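PDB 4DG8: PA1221 from Pseudomonas aeruginosa, which combines an AMP-binding domain of the ANL superfamily with a phosphopantetheine attachment site, and holds adenosine monophosphate in this crystal structure. Local coordinates for residues R43-D48 with G224-G229; E85-S90 with P145-P150; W115-C120 with N139-V144; I166-F171 with N314-C319. All coordinates share one frame; numbering follows the deposited sequence.

Contact 1 (R43-D48 with G224-G229); sequences REAIRD and GALLNG
Ala45 and Leu226 meet where the last turn of helix 217-226 packs against strand 44-48. This helix is the connection of a beta-alpha-beta crossover that leads from strand 206-209 to strand 231-234, the parallel neighbour of 44-48 in a mixed sheet. Leu226 sends one branch across: CD2 lies 3.5 Å from Ala45 O and 3.9 Å from Ala45 CB. A small methyl at position 45 lets the leucine come up to the strand backbone itself.

The second point of touch is polar and looser. Arg43, just before the strand, reaches across with a chain extended from CG to NE and sets the edge of its guanidinium against a backbone carbonyl, in a weak bond from NH1 to Gly229 O (3.4 Å). The same oxygen accepts from a water that also donates to Glu44 O, so the two segments are joined by a solvent bridge as well. Gly229, with a positive phi of 78°, turns the chain here without a side chain in the way of the arginine.

Further out, a classic beta bulge sets two residues, Ala45 and Ile46, opposite the single Val53, while Leu58 of helix 55-72 touches both Ala45 and Leu226. The loop after the helix is fixed by Asn228: its ND2 donates to Cys193 O and, almost straight at 177°, to Gly224 O 2.9 Å away.

Contact 2 (E85-S90 with P145-P150); sequences EYSRES and PVRHLP
Glu89 and Val146 bring the backbones closest, their CA atoms 7.7 Å apart, where the first turn of helix 88-99 faces the loop leaving strand 143-145. Glu89 does most of the work from the helix side. Its CB rests against Val146 CG1 at 4.2 Å; Val146, an apolar residue, also touches Cys93 of the same helix, so it covers the first turns of the helix.

Arg147 arrives at about a right angle to the glutamate side chain. Glu89 CG, set beside the backbone N by chi1 (-73°), lies over one face of the guanidinium, toward the rim and 3.6 Å above the plane, and the bend at chi2 (79°) brings the carboxylate round to NH2. A salt bridge of 3.3 Å joins Glu89 OE1 to Arg147 NH2, but its N-H...O angle is only 123° and the hydrogen bond within it is weak. The other terminal nitrogen, NH1, donates to Cys131 O, which steadies the group.

At the start of the helix, Ser87 and Ser90 form a capping box: Ser87 OG accepts from Ser90 N over 3.1 Å, and Ser90 OG accepts from Ser87 N over the same distance. A weak bond from Ser87 OG helps to orient Glu89 OE1. A carboxylate in the first turn would probably interact favourably with the helix dipole. Charge attraction and the packing of a CH2 on the guanidinium face, more than a well-directed hydrogen bond, probably hold this surface contact together.

Contact 3 (W115-C120 with N139-V144); sequences WNAELC and NGLPCV
Leu141 makes a small apolar contact with Asn116 and Ala117, at the edge of the seven-stranded mixed sheet where the loop into strand 143-145 leans on helix 113-123. The leucine straddles consecutive helix residues with its two methyls. CD1 touches the aliphatic part of Asn116, 3.8 Å from CB, whereas CD2 settles on the helix backbone, 3.6 Å from Ala117 CA and 3.7 Å from Ala117 N. The alanine CB stands beside it, 3.9 Å from CD2, and this small side chain is what allows so close an approach to the main chain.

The polar end of Asn116 turns to another partner: CG lies beside the backbone N (chi1 -81°), and ND2 donates to Asp108 O in the loop before the helix, while CB faces the leucine. That helix is the connection of a beta-alpha-beta crossover between parallel strands 103-106 and 125-130, which passes over strand 79-83 lying between them. Strand 143-145 then adds to the outer side of 125-130 through backbone bonds from Val144 to Ile128 and Asp130.

The turn in front of this edge strand presents the leucine. Gly140 has a positive phi, suited to a residue without a side chain, and Pro142, its phi restrained by the ring, forms the centre of an inverse gamma turn closed by a weak 2.9 Å bond from Cys143 N to Leu141 O.

Contact 4 (I166-F171 with N314-C319); sequences IAYINF and NTTFTC
Tyr168 and Thr315 touch at one point: the phenol OH lies 3.7 Å from the methyl CG2 of the threonine, at the far end of a ring that reaches from strand 166-172 to the loop before strand 319-322. This is the closer half of a small, buried contact. The other half is slacker, with Tyr168 OH and Thr316 OG1 4.3 Å apart, too far for a bond.

Tyr168 and Thr315 have their strongest polar partners outside the two segments. Tyr168 OH is hydrogen-bonded to Thr219 OG1 of helix 217-226, and the ring meets that of Tyr104, the planes about 25° apart. A chi1 of 65° sets the ring to lead off the strand toward the loop. The strand is kinked here by a classic beta bulge, Ala167 and Tyr168 sharing Cys184 as their partner. Thr315 OG1 donates to Gly369 O, and its methyl, anti to the backbone N, faces the tyrosine.

The loop directly follows a YGPTE sequence, a signature of the AMP-binding ANL family. Thr315 and Thr316 both have positive phi, unusual for beta-branched residues, and the turn is braced by Arg191, which donates to Asn314 O and Thr315 O, and by Asp216, which accepts from Thr316 N. On the looser side the Thr316 side chain lies about 4 Å from a bound butanediol, probably from the crystallisation liquor. With its hydroxyl bonded to Thr219, the tyrosine meets a methyl, so this contact is van der Waals in character.

Overall arrangement
Contacts 1, 2 and 3 touch in succession. Contact 1 joins contact 2 through a salt bridge of 2.7 Å between Asp48 OD2 and Arg88 NE, and contact 2 joins contact 3 where Leu149 CD2 packs 3.7 Å from Val144 CG2. Contact 3 in turn reaches the strand of contact 4, Leu119 O lying 3.4 Å from Phe171 CZ; strands 143-145 and 166-172 belong to one sheet. Contact 4 is the most central, about 7 Å from the chain's centre, and its Thr316 side chain is about 7 Å from the bound adenosine monophosphate. Nearest atoms of contacts 1 and 4 remain about 9 Å apart.

Contact 1 (R43-D48 with G224-G229)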
loop_
_atom_site.group_PDB
_atom_site.type_symbol
_atom_site.label_atom_id
_atom_site.label_comp_id
_atom_site.label_asym_id
_atom_site.label_seq_id
_atom_site.Cartn_x
_atom_site.Cartn_y
_atom_site.Cartn_z
ATOM N N ARG A 43 17.577 4.170 -21.472
ATOM C CA ARG A 43 17.743 4.207 -20.010
ATOM C C ARG A 43 17.238 2.910 -19.332
ATOM O O ARG A 43 16.383 2.216 -19.860
ATOM C CB ARG A 43 16.991 5.393 -19.408
ATOM C CG ARG A 43 17.704 6.734 -19.458
ATOM C CD ARG A 43 16.930 7.729 -18.599
ATOM N NE ARG A 43 17.562 9.043 -18.518
ATOM C CZ ARG A 43 17.096 10.045 -17.777
ATOM N NH1 ARG A 43 15.996 9.881 -17.054
ATOM N NH2 ARG A 43 17.727 11.212 -17.754
ATOM N N GLU A 44 17.766 2.603 -18.154
ATOM C CA GLU A 44 17.425 1.370 -17.449
ATOM C C GLU A 44 16.078 1.478 -16.691
ATOM O O GLU A 44 15.908 2.301 -15.789
ATOM C CB GLU A 44 18.567 1.069 -16.481
ATOM C CG GLU A 44 18.522 -0.266 -15.831
ATOM C CD GLU A 44 19.735 -0.487 -14.959
ATOM O OE1 GLU A 44 20.215 0.498 -14.370
ATOM O OE2 GLU A 44 20.214 -1.636 -14.875
ATOM N N ALA A 45 15.105 0.683 -17.116
ATOM C CA ALA A 45 13.772 0.666 -16.510
ATOM C C ALA A 45 13.642 -0.290 -15.324
ATOM O O ALA A 45 12.871 -0.054 -14.400
ATOM C CB ALA A 45 12.724 0.358 -17.564
ATOM N N ILE A 46 14.351 -1.411 -15.407
ATOM C CA ILE A 46 14.282 -2.460 -14.396
ATOM C C ILE A 46 15.681 -3.017 -14.174
ATOM O O ILE A 46 16.358 -3.379 -15.125
ATOM C CB ILE A 46 13.408 -3.647 -14.870
ATOM C CG1 ILE A 46 11.969 -3.226 -15.179
ATOM C CG2 ILE A 46 13.403 -4.755 -13.840
ATOM C CD1 ILE A 46 11.137 -4.380 -15.762
ATOM N N ARG A 47 16.093 -3.126 -12.919
ATOM C CA ARG A 47 17.330 -3.815 -12.598
ATOM C C ARG A 47 17.042 -4.994 -11.686
ATOM O O ARG A 47 16.497 -4.824 -10.591
ATOM C CB ARG A 47 18.331 -2.875 -11.912
ATOM C CG ARG A 47 19.530 -3.621 -11.280
ATOM C CD ARG A 47 20.553 -4.035 -12.318
ATOM N NE ARG A 47 21.246 -2.854 -12.805
ATOM C CZ ARG A 47 22.444 -2.458 -12.391
ATOM N NH1 ARG A 47 23.126 -3.183 -11.510
ATOM N NH2 ARG A 47 22.968 -1.343 -12.883
ATOM N N ASP A 48 17.414 -6.189 -12.126
ATOM C CA ASP A 48 17.169 -7.386 -11.326
ATOM C C ASP A 48 18.412 -8.282 -11.276
ATOM O O ASP A 48 19.467 -7.892 -11.783
ATOM C CB ASP A 48 15.914 -8.121 -11.833
ATOM C CG ASP A 48 16.044 -8.642 -13.268
ATOM O OD1 ASP A 48 17.181 -8.787 -13.785
ATOM O OD2 ASP A 48 14.981 -8.951 -13.868
ATOM N N GLY A 224 6.671 5.542 -9.378
ATOM C CA GLY A 224 7.549 6.667 -9.106
ATOM C C GLY A 224 8.815 6.625 -9.966
ATOM O O GLY A 224 9.290 7.657 -10.441
ATOM N N ALA A 225 9.385 5.436 -10.134
ATOM C CA ALA A 225 10.474 5.241 -11.093
ATOM C C ALA A 225 10.033 5.359 -12.537
ATOM O O ALA A 225 10.522 6.225 -13.283
ATOM C CB ALA A 225 11.116 3.869 -10.893
ATOM N N LEU A 226 9.098 4.495 -12.938
ATOM C CA LEU A 226 8.840 4.340 -14.372
ATOM C C LEU A 226 8.194 5.576 -15.000
ATOM O O LEU A 226 8.338 5.824 -16.193
ATOM C CB LEU A 226 7.981 3.099 -14.653
ATOM C CG LEU A 226 8.611 1.736 -14.336
ATOM C CD1 LEU A 226 7.586 0.644 -14.558
ATOM C CD2 LEU A 226 9.837 1.503 -15.222
ATOM N N LEU A 227 7.457 6.343 -14.211
ATOM C CA LEU A 227 6.820 7.532 -14.760
ATOM C C LEU A 227 7.779 8.731 -14.767
ATOM O O LEU A 227 7.465 9.802 -15.292
ATOM C CB LEU A 227 5.503 7.835 -14.020
ATOM C CG LEU A 227 4.485 6.697 -14.121
ATOM C CD1 LEU A 227 3.174 7.108 -13.474
ATOM C CD2 LEU A 227 4.261 6.260 -15.594
ATOM N N ASN A 228 8.930 8.562 -14.119
ATOM C CA ASN A 228 10.019 9.541 -14.192
ATOM C C ASN A 228 11.275 9.218 -15.014
ATOM O O ASN A 228 12.256 9.960 -14.949
ATOM C CB ASN A 228 10.332 10.109 -12.810
ATOM C CG ASN A 228 9.150 10.862 -12.250
ATOM O OD1 ASN A 228 8.841 11.971 -12.700
ATOM N ND2 ASN A 228 8.433 10.235 -11.315
ATOM N N GLY A 229 11.274 8.097 -15.733
ATOM C CA GLY A 229 12.466 7.701 -16.475
ATOM C C GLY A 229 13.523 7.086 -15.560
ATOM O O GLY A 229 14.696 6.970 -15.938
HETATM O O HOH W 1 16.667 4.957 -15.758
#

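Contact 2 (E85-S90 with P145-P150)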
loop_
_atom_site.group_PDB
_atom_site.type_symbol
_atom_site.label_atom_id
_atom_site.label_comp_id
_atom_site.label_asym_id
_atom_site.label_seq_id
_atom_site.Cartn_x
_atom_site.Cartn_y
_atom_site.Cartn_z
ATOM N N GLU A 85 6.662 -13.246 -7.042
ATOM C CA GLU A 85 7.646 -12.349 -6.432
ATOM C C GLU A 85 8.059 -11.286 -7.447
ATOM O O GLU A 85 7.903 -11.490 -8.649
ATOM C CB GLU A 85 8.895 -13.125 -5.977
ATOM C CG GLU A 85 8.653 -14.148 -4.870
ATOM C CD GLU A 85 8.055 -13.529 -3.621
ATOM O OE1 GLU A 85 8.236 -12.315 -3.408
ATOM O OE2 GLU A 85 7.395 -14.256 -2.853
ATOM N N TYR A 86 8.596 -10.158 -6.989
ATOM C CA TYR A 86 8.985 -9.145 -7.953
ATOM C C TYR A 86 9.960 -9.696 -8.972
ATOM O O TYR A 86 11.003 -10.246 -8.614
ATOM C CB TYR A 86 9.528 -7.878 -7.291
ATOM C CG TYR A 86 8.401 -6.993 -6.863
ATOM C CD1 TYR A 86 8.199 -6.691 -5.526
ATOM C CD2 TYR A 86 7.497 -6.507 -7.798
ATOM C CE1 TYR A 86 7.140 -5.911 -5.131
ATOM C CE2 TYR A 86 6.431 -5.722 -7.413
ATOM C CZ TYR A 86 6.259 -5.428 -6.073
ATOM O OH TYR A 86 5.202 -4.650 -5.672
ATOM N N SER A 87 9.597 -9.537 -10.244
ATOM C CA SER A 87 10.445 -9.948 -11.351
ATOM C C SER A 87 10.174 -8.996 -12.509
ATOM O O SER A 87 9.183 -8.262 -12.491
ATOM C CB SER A 87 10.117 -11.379 -11.776
ATOM O OG SER A 87 8.821 -11.436 -12.359
ATOM N N ARG A 88 11.051 -8.999 -13.504
ATOM C CA ARG A 88 10.801 -8.209 -14.703
ATOM C C ARG A 88 9.472 -8.638 -15.344
ATOM O O ARG A 88 8.708 -7.807 -15.866
ATOM C CB ARG A 88 11.991 -8.313 -15.678
ATOM C CG ARG A 88 12.344 -9.735 -16.093
ATOM C CD ARG A 88 13.449 -9.723 -17.122
ATOM N NE ARG A 88 14.738 -9.340 -16.526
ATOM C CZ ARG A 88 15.864 -9.191 -17.210
ATOM N NH1 ARG A 88 15.881 -9.393 -18.526
ATOM N NH2 ARG A 88 16.979 -8.846 -16.574
ATOM N N GLU A 89 9.171 -9.932 -15.276
ATOM C CA GLU A 89 7.871 -10.420 -15.749
ATOM C C GLU A 89 6.654 -9.778 -15.051
ATOM O O GLU A 89 5.700 -9.378 -15.715
ATOM C CB GLU A 89 7.758 -11.945 -15.617
ATOM C CG GLU A 89 8.587 -12.728 -16.625
ATOM C CD GLU A 89 10.046 -12.801 -16.252
ATOM O OE1 GLU A 89 10.380 -12.521 -15.078
ATOM O OE2 GLU A 89 10.854 -13.142 -17.133
ATOM N N SER A 90 6.660 -9.689 -13.724
ATOM C CA SER A 90 5.466 -9.149 -13.055
ATOM C C SER A 90 5.246 -7.649 -13.383
ATOM O O SER A 90 4.117 -7.213 -13.668
ATOM C CB SER A 90 5.458 -9.462 -11.545
ATOM O OG SER A 90 6.621 -8.991 -10.905
ATOM N N PRO A 145 0.199 -19.502 -17.073
ATOM C CA PRO A 145 1.646 -19.316 -16.889
ATOM C C PRO A 145 2.123 -18.182 -17.778
ATOM O O PRO A 145 1.915 -18.222 -18.989
ATOM C CB PRO A 145 2.231 -20.649 -17.366
ATOM C CG PRO A 145 1.233 -21.152 -18.384
ATOM C CD PRO A 145 -0.121 -20.654 -17.938
ATOM N N VAL A 146 2.814 -17.209 -17.210
ATOM C CA VAL A 146 3.083 -16.004 -17.974
ATOM C C VAL A 146 4.221 -16.213 -18.980
ATOM O O VAL A 146 4.279 -15.542 -19.996
ATOM C CB VAL A 146 3.338 -14.784 -17.065
ATOM C CG1 VAL A 146 4.794 -14.755 -16.600
ATOM C CG2 VAL A 146 2.965 -13.508 -17.796
ATOM N N ARG A 147 5.103 -17.165 -18.700
ATOM C CA ARG A 147 6.223 -17.448 -19.588
ATOM C C ARG A 147 5.788 -18.383 -20.709
ATOM O O ARG A 147 6.489 -18.563 -21.707
ATOM C CB ARG A 147 7.385 -18.057 -18.791
ATOM C CG ARG A 147 8.121 -17.038 -17.924
ATOM C CD ARG A 147 9.139 -17.665 -16.968
ATOM N NE ARG A 147 9.568 -16.678 -15.978
ATOM C CZ ARG A 147 8.853 -16.340 -14.907
ATOM N NH1 ARG A 147 7.686 -16.929 -14.684
ATOM N NH2 ARG A 147 9.300 -15.416 -14.058
ATOM N N HIS A 148 4.649 -19.029 -20.506
ATOM C CA HIS A 148 4.146 -19.999 -21.477
ATOM C C HIS A 148 2.997 -19.611 -22.421
ATOM O O HIS A 148 2.401 -20.477 -23.059
ATOM C CB HIS A 148 4.051 -21.399 -20.867
ATOM C CG HIS A 148 5.394 -21.959 -20.506
ATOM N ND1 HIS A 148 6.052 -21.621 -19.342
ATOM C CD2 HIS A 148 6.231 -22.780 -21.186
ATOM C CE1 HIS A 148 7.222 -22.237 -19.304
ATOM N NE2 HIS A 148 7.354 -22.946 -20.410
ATOM N N LEU A 149 2.643 -18.328 -22.446
ATOM C CA LEU A 149 1.536 -17.837 -23.273
ATOM C C LEU A 149 1.729 -17.992 -24.785
ATOM O O LEU A 149 2.853 -17.911 -25.298
ATOM C CB LEU A 149 1.241 -16.372 -22.961
ATOM C CG LEU A 149 1.000 -16.059 -21.486
ATOM C CD1 LEU A 149 0.761 -14.576 -21.304
ATOM C CD2 LEU A 149 -0.164 -16.862 -20.948
ATOM N N PRO A 150 0.614 -18.211 -25.501
ATOM C CA PRO A 150 0.572 -18.332 -26.959
ATOM C C PRO A 150 0.620 -16.974 -27.660
ATOM O O PRO A 150 0.228 -15.955 -27.080
ATOM C CB PRO A 150 -0.779 -19.008 -27.202
ATOM C CG PRO A 150 -1.635 -18.510 -26.096
ATOM C CD PRO A 150 -0.725 -18.372 -24.900
#

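Contact 3 (W115-C120 with N139-V144)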
loop_
_atom_site.group_PDB
_atom_site.type_symbol
_atom_site.label_atom_id
_atom_site.label_comp_id
_atom_site.label_asym_id
_atom_site.label_seq_id
_atom_site.Cartn_x
_atom_site.Cartn_y
_atom_site.Cartn_z
ATOM N N TRP A 115 -10.551 -18.433 -0.051
ATOM C CA TRP A 115 -10.398 -16.999 0.189
ATOM C C TRP A 115 -10.152 -16.254 -1.128
ATOM O O TRP A 115 -10.850 -15.274 -1.450
ATOM C CB TRP A 115 -9.270 -16.753 1.213
ATOM C CG TRP A 115 -8.805 -15.316 1.313
ATOM C CD1 TRP A 115 -7.798 -14.724 0.600
ATOM C CD2 TRP A 115 -9.330 -14.303 2.182
ATOM N NE1 TRP A 115 -7.671 -13.405 0.968
ATOM C CE2 TRP A 115 -8.598 -13.123 1.939
ATOM C CE3 TRP A 115 -10.351 -14.281 3.142
ATOM C CZ2 TRP A 115 -8.855 -11.931 2.616
ATOM C CZ3 TRP A 115 -10.605 -13.094 3.816
ATOM C CH2 TRP A 115 -9.859 -11.933 3.545
ATOM N N ASN A 116 -9.186 -16.733 -1.910
ATOM C CA ASN A 116 -8.890 -16.101 -3.198
ATOM C C ASN A 116 -10.052 -16.146 -4.186
ATOM O O ASN A 116 -10.294 -15.186 -4.912
ATOM C CB ASN A 116 -7.620 -16.688 -3.833
ATOM C CG ASN A 116 -6.365 -16.092 -3.252
ATOM O OD1 ASN A 116 -6.363 -14.935 -2.828
ATOM N ND2 ASN A 116 -5.292 -16.872 -3.213
ATOM N N ALA A 117 -10.774 -17.261 -4.203
ATOM C CA ALA A 117 -11.910 -17.403 -5.087
ATOM C C ALA A 117 -12.938 -16.337 -4.741
ATOM O O ALA A 117 -13.525 -15.716 -5.625
ATOM C CB ALA A 117 -12.526 -18.815 -4.965
ATOM N N GLU A 118 -13.159 -16.127 -3.451
ATOM C CA GLU A 118 -14.124 -15.109 -3.064
ATOM C C GLU A 118 -13.633 -13.662 -3.374
ATOM O O GLU A 118 -14.423 -12.808 -3.816
ATOM C CB GLU A 118 -14.566 -15.316 -1.610
ATOM C CG GLU A 118 -15.547 -14.267 -1.089
ATOM C CD GLU A 118 -16.935 -14.299 -1.747
ATOM O OE1 GLU A 118 -17.219 -15.165 -2.604
ATOM O OE2 GLU A 118 -17.758 -13.430 -1.392
ATOM N N LEU A 119 -12.345 -13.382 -3.199
ATOM C CA LEU A 119 -11.825 -12.088 -3.659
ATOM C C LEU A 119 -12.067 -11.886 -5.173
ATOM O O LEU A 119 -12.512 -10.801 -5.619
ATOM C CB LEU A 119 -10.331 -11.940 -3.353
ATOM C CG LEU A 119 -9.859 -11.938 -1.892
ATOM C CD1 LEU A 119 -8.375 -11.568 -1.844
ATOM C CD2 LEU A 119 -10.683 -10.985 -1.024
ATOM N N CYS A 120 -11.800 -12.945 -5.947
ATOM C CA CYS A 120 -11.948 -12.883 -7.406
ATOM C C CYS A 120 -13.384 -12.672 -7.806
ATOM O O CYS A 120 -13.658 -11.920 -8.744
ATOM C CB CYS A 120 -11.374 -14.121 -8.111
ATOM S SG CYS A 120 -9.527 -14.212 -8.049
ATOM N N ASN A 139 -5.552 -24.374 -7.906
ATOM C CA ASN A 139 -6.793 -24.813 -7.253
ATOM C C ASN A 139 -8.083 -24.322 -7.934
ATOM O O ASN A 139 -9.005 -23.852 -7.275
ATOM C CB ASN A 139 -6.803 -24.354 -5.795
ATOM C CG ASN A 139 -5.657 -24.939 -4.986
ATOM O OD1 ASN A 139 -4.770 -24.216 -4.511
ATOM N ND2 ASN A 139 -5.679 -26.251 -4.813
ATOM N N GLY A 140 -8.143 -24.418 -9.254
ATOM C CA GLY A 140 -9.357 -24.102 -9.972
ATOM C C GLY A 140 -9.519 -22.633 -10.282
ATOM O O GLY A 140 -10.417 -22.268 -11.023
ATOM N N LEU A 141 -8.665 -21.782 -9.712
ATOM C CA LEU A 141 -8.682 -20.362 -10.055
ATOM C C LEU A 141 -8.166 -20.198 -11.480
ATOM O O LEU A 141 -7.384 -21.019 -11.955
ATOM C CB LEU A 141 -7.829 -19.551 -9.086
ATOM C CG LEU A 141 -8.246 -19.556 -7.611
ATOM C CD1 LEU A 141 -7.095 -19.112 -6.716
ATOM C CD2 LEU A 141 -9.488 -18.697 -7.370
ATOM N N PRO A 142 -8.612 -19.142 -12.178
ATOM C CA PRO A 142 -8.285 -18.998 -13.608
ATOM C C PRO A 142 -6.880 -18.422 -13.834
ATOM O O PRO A 142 -6.741 -17.221 -14.021
ATOM C CB PRO A 142 -9.375 -18.048 -14.133
ATOM C CG PRO A 142 -9.799 -17.243 -12.929
ATOM C CD PRO A 142 -9.551 -18.109 -11.695
ATOM N N CYS A 143 -5.865 -19.286 -13.791
ATOM C CA CYS A 143 -4.462 -18.889 -13.905
ATOM C C CYS A 143 -3.862 -19.303 -15.228
ATOM O O CYS A 143 -4.188 -20.358 -15.749
ATOM C CB CYS A 143 -3.617 -19.572 -12.831
ATOM S SG CYS A 143 -3.641 -18.818 -11.222
ATOM N N VAL A 144 -2.956 -18.479 -15.745
ATOM C CA VAL A 144 -2.154 -18.857 -16.898
ATOM C C VAL A 144 -0.680 -18.590 -16.619
ATOM O O VAL A 144 -0.343 -17.603 -15.972
ATOM C CB VAL A 144 -2.586 -18.107 -18.174
ATOM C CG1 VAL A 144 -4.021 -18.442 -18.507
ATOM C CG2 VAL A 144 -2.409 -16.595 -18.019
#

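Contact 4 (I166-F171 with N314-C319)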
loop_
_atom_site.group_PDB
_atom_site.type_symbol
_atom_site.label_atom_id
_atom_site.label_comp_id
_atom_site.label_asym_id
_atom_site.label_seq_id
_atom_site.Cartn_x
_atom_site.Cartn_y
_atom_site.Cartn_z
ATOM N N ILE A 166 -9.908 2.816 -14.174
ATOM C CA ILE A 166 -9.347 2.082 -13.038
ATOM C C ILE A 166 -8.003 1.499 -13.461
ATOM O O ILE A 166 -7.906 0.872 -14.521
ATOM C CB ILE A 166 -10.274 0.911 -12.590
ATOM C CG1 ILE A 166 -11.710 1.399 -12.387
ATOM C CG2 ILE A 166 -9.709 0.200 -11.326
ATOM C CD1 ILE A 166 -11.834 2.526 -11.377
ATOM N N ALA A 167 -6.956 1.804 -12.695
ATOM C CA ALA A 167 -5.655 1.137 -12.807
ATOM C C ALA A 167 -5.510 -0.164 -11.985
ATOM O O ALA A 167 -4.895 -1.152 -12.416
ATOM C CB ALA A 167 -4.524 2.117 -12.478
ATOM N N TYR A 168 -6.022 -0.155 -10.768
ATOM C CA TYR A 168 -5.861 -1.346 -9.935
ATOM C C TYR A 168 -6.864 -1.430 -8.807
ATOM O O TYR A 168 -7.535 -0.446 -8.472
ATOM C CB TYR A 168 -4.416 -1.484 -9.402
ATOM C CG TYR A 168 -3.957 -0.407 -8.445
ATOM C CD1 TYR A 168 -4.351 -0.409 -7.110
ATOM C CD2 TYR A 168 -3.084 0.590 -8.865
ATOM C CE1 TYR A 168 -3.920 0.580 -6.234
ATOM C CE2 TYR A 168 -2.642 1.578 -7.994
ATOM C CZ TYR A 168 -3.058 1.573 -6.684
ATOM O OH TYR A 168 -2.597 2.564 -5.828
ATOM N N ILE A 169 -6.956 -2.615 -8.223
ATOM C CA ILE A 169 -7.735 -2.811 -7.018
ATOM C C ILE A 169 -6.853 -3.282 -5.857
ATOM O O ILE A 169 -6.026 -4.173 -6.023
ATOM C CB ILE A 169 -8.876 -3.823 -7.242
ATOM C CG1 ILE A 169 -9.881 -3.242 -8.230
ATOM C CG2 ILE A 169 -9.542 -4.204 -5.888
ATOM C CD1 ILE A 169 -10.970 -4.185 -8.652
ATOM N N ASN A 170 -7.026 -2.673 -4.687
ATOM C CA ASN A 170 -6.399 -3.167 -3.460
ATOM C C ASN A 170 -7.481 -3.494 -2.458
ATOM O O ASN A 170 -8.368 -2.673 -2.202
ATOM C CB ASN A 170 -5.455 -2.134 -2.839
ATOM C CG ASN A 170 -4.121 -2.035 -3.580
ATOM O OD1 ASN A 170 -3.971 -2.532 -4.708
ATOM N ND2 ASN A 170 -3.148 -1.378 -2.952
ATOM N N PHE A 171 -7.419 -4.679 -1.868
ATOM C CA PHE A 171 -8.460 -5.052 -0.912
ATOM C C PHE A 171 -8.100 -4.494 0.467
ATOM O O PHE A 171 -6.925 -4.502 0.865
ATOM C CB PHE A 171 -8.630 -6.566 -0.851
ATOM C CG PHE A 171 -9.605 -7.113 -1.863
ATOM C CD1 PHE A 171 -10.969 -7.016 -1.651
ATOM C CD2 PHE A 171 -9.156 -7.725 -3.025
ATOM C CE1 PHE A 171 -11.875 -7.523 -2.584
ATOM C CE2 PHE A 171 -10.059 -8.241 -3.959
ATOM C CZ PHE A 171 -11.412 -8.133 -3.740
ATOM N N ASN A 314 -7.369 7.210 -0.890
ATOM C CA ASN A 314 -6.733 8.383 -1.506
ATOM C C ASN A 314 -5.434 8.081 -2.262
ATOM O O ASN A 314 -4.568 8.949 -2.392
ATOM C CB ASN A 314 -6.698 9.619 -0.598
ATOM C CG ASN A 314 -6.450 10.933 -1.375
ATOM O OD1 ASN A 314 -6.888 11.107 -2.519
ATOM N ND2 ASN A 314 -5.734 11.859 -0.741
ATOM N N THR A 315 -5.234 6.809 -2.589
ATOM C CA THR A 315 -4.117 6.398 -3.442
ATOM C C THR A 315 -2.727 6.684 -2.855
ATOM O O THR A 315 -2.089 7.671 -3.238
ATOM C CB THR A 315 -4.229 6.974 -4.887
ATOM O OG1 THR A 315 -5.574 6.819 -5.367
ATOM C CG2 THR A 315 -3.241 6.244 -5.856
ATOM N N THR A 316 -2.262 5.824 -1.937
ATOM C CA THR A 316 -0.915 5.996 -1.372
ATOM C C THR A 316 -0.753 7.146 -0.373
ATOM O O THR A 316 -0.730 6.895 0.838
ATOM C CB THR A 316 0.170 5.996 -2.456
ATOM O OG1 THR A 316 -0.044 4.874 -3.324
ATOM C CG2 THR A 316 1.564 5.889 -1.824
ATOM N N PHE A 317 -0.389 8.326 -0.843
ATOM C CA PHE A 317 -0.193 9.462 0.051
ATOM C C PHE A 317 -1.301 10.502 -0.042
ATOM O O PHE A 317 -1.867 10.754 -1.101
ATOM C CB PHE A 317 1.130 10.171 -0.261
ATOM C CG PHE A 317 2.344 9.358 0.033
ATOM C CD1 PHE A 317 2.327 8.392 1.031
ATOM C CD2 PHE A 317 3.534 9.589 -0.667
ATOM C CE1 PHE A 317 3.469 7.651 1.313
ATOM C CE2 PHE A 317 4.666 8.847 -0.392
ATOM C CZ PHE A 317 4.630 7.870 0.591
ATOM N N THR A 318 -1.556 11.131 1.095
ATOM C CA THR A 318 -2.473 12.248 1.214
ATOM C C THR A 318 -1.641 13.470 1.604
ATOM O O THR A 318 -1.709 14.507 0.956
ATOM C CB THR A 318 -3.611 11.953 2.207
ATOM O OG1 THR A 318 -4.423 10.897 1.673
ATOM C CG2 THR A 318 -4.475 13.174 2.401
ATOM N N CYS A 319 -0.908 13.360 2.708
ATOM C CA CYS A 319 0.069 14.383 3.073
ATOM C C CYS A 319 1.488 13.818 3.143
ATOM O O CYS A 319 1.685 12.656 3.493
ATOM C CB CYS A 319 -0.282 15.005 4.423
ATOM S SG CYS A 319 -1.944 15.684 4.530
#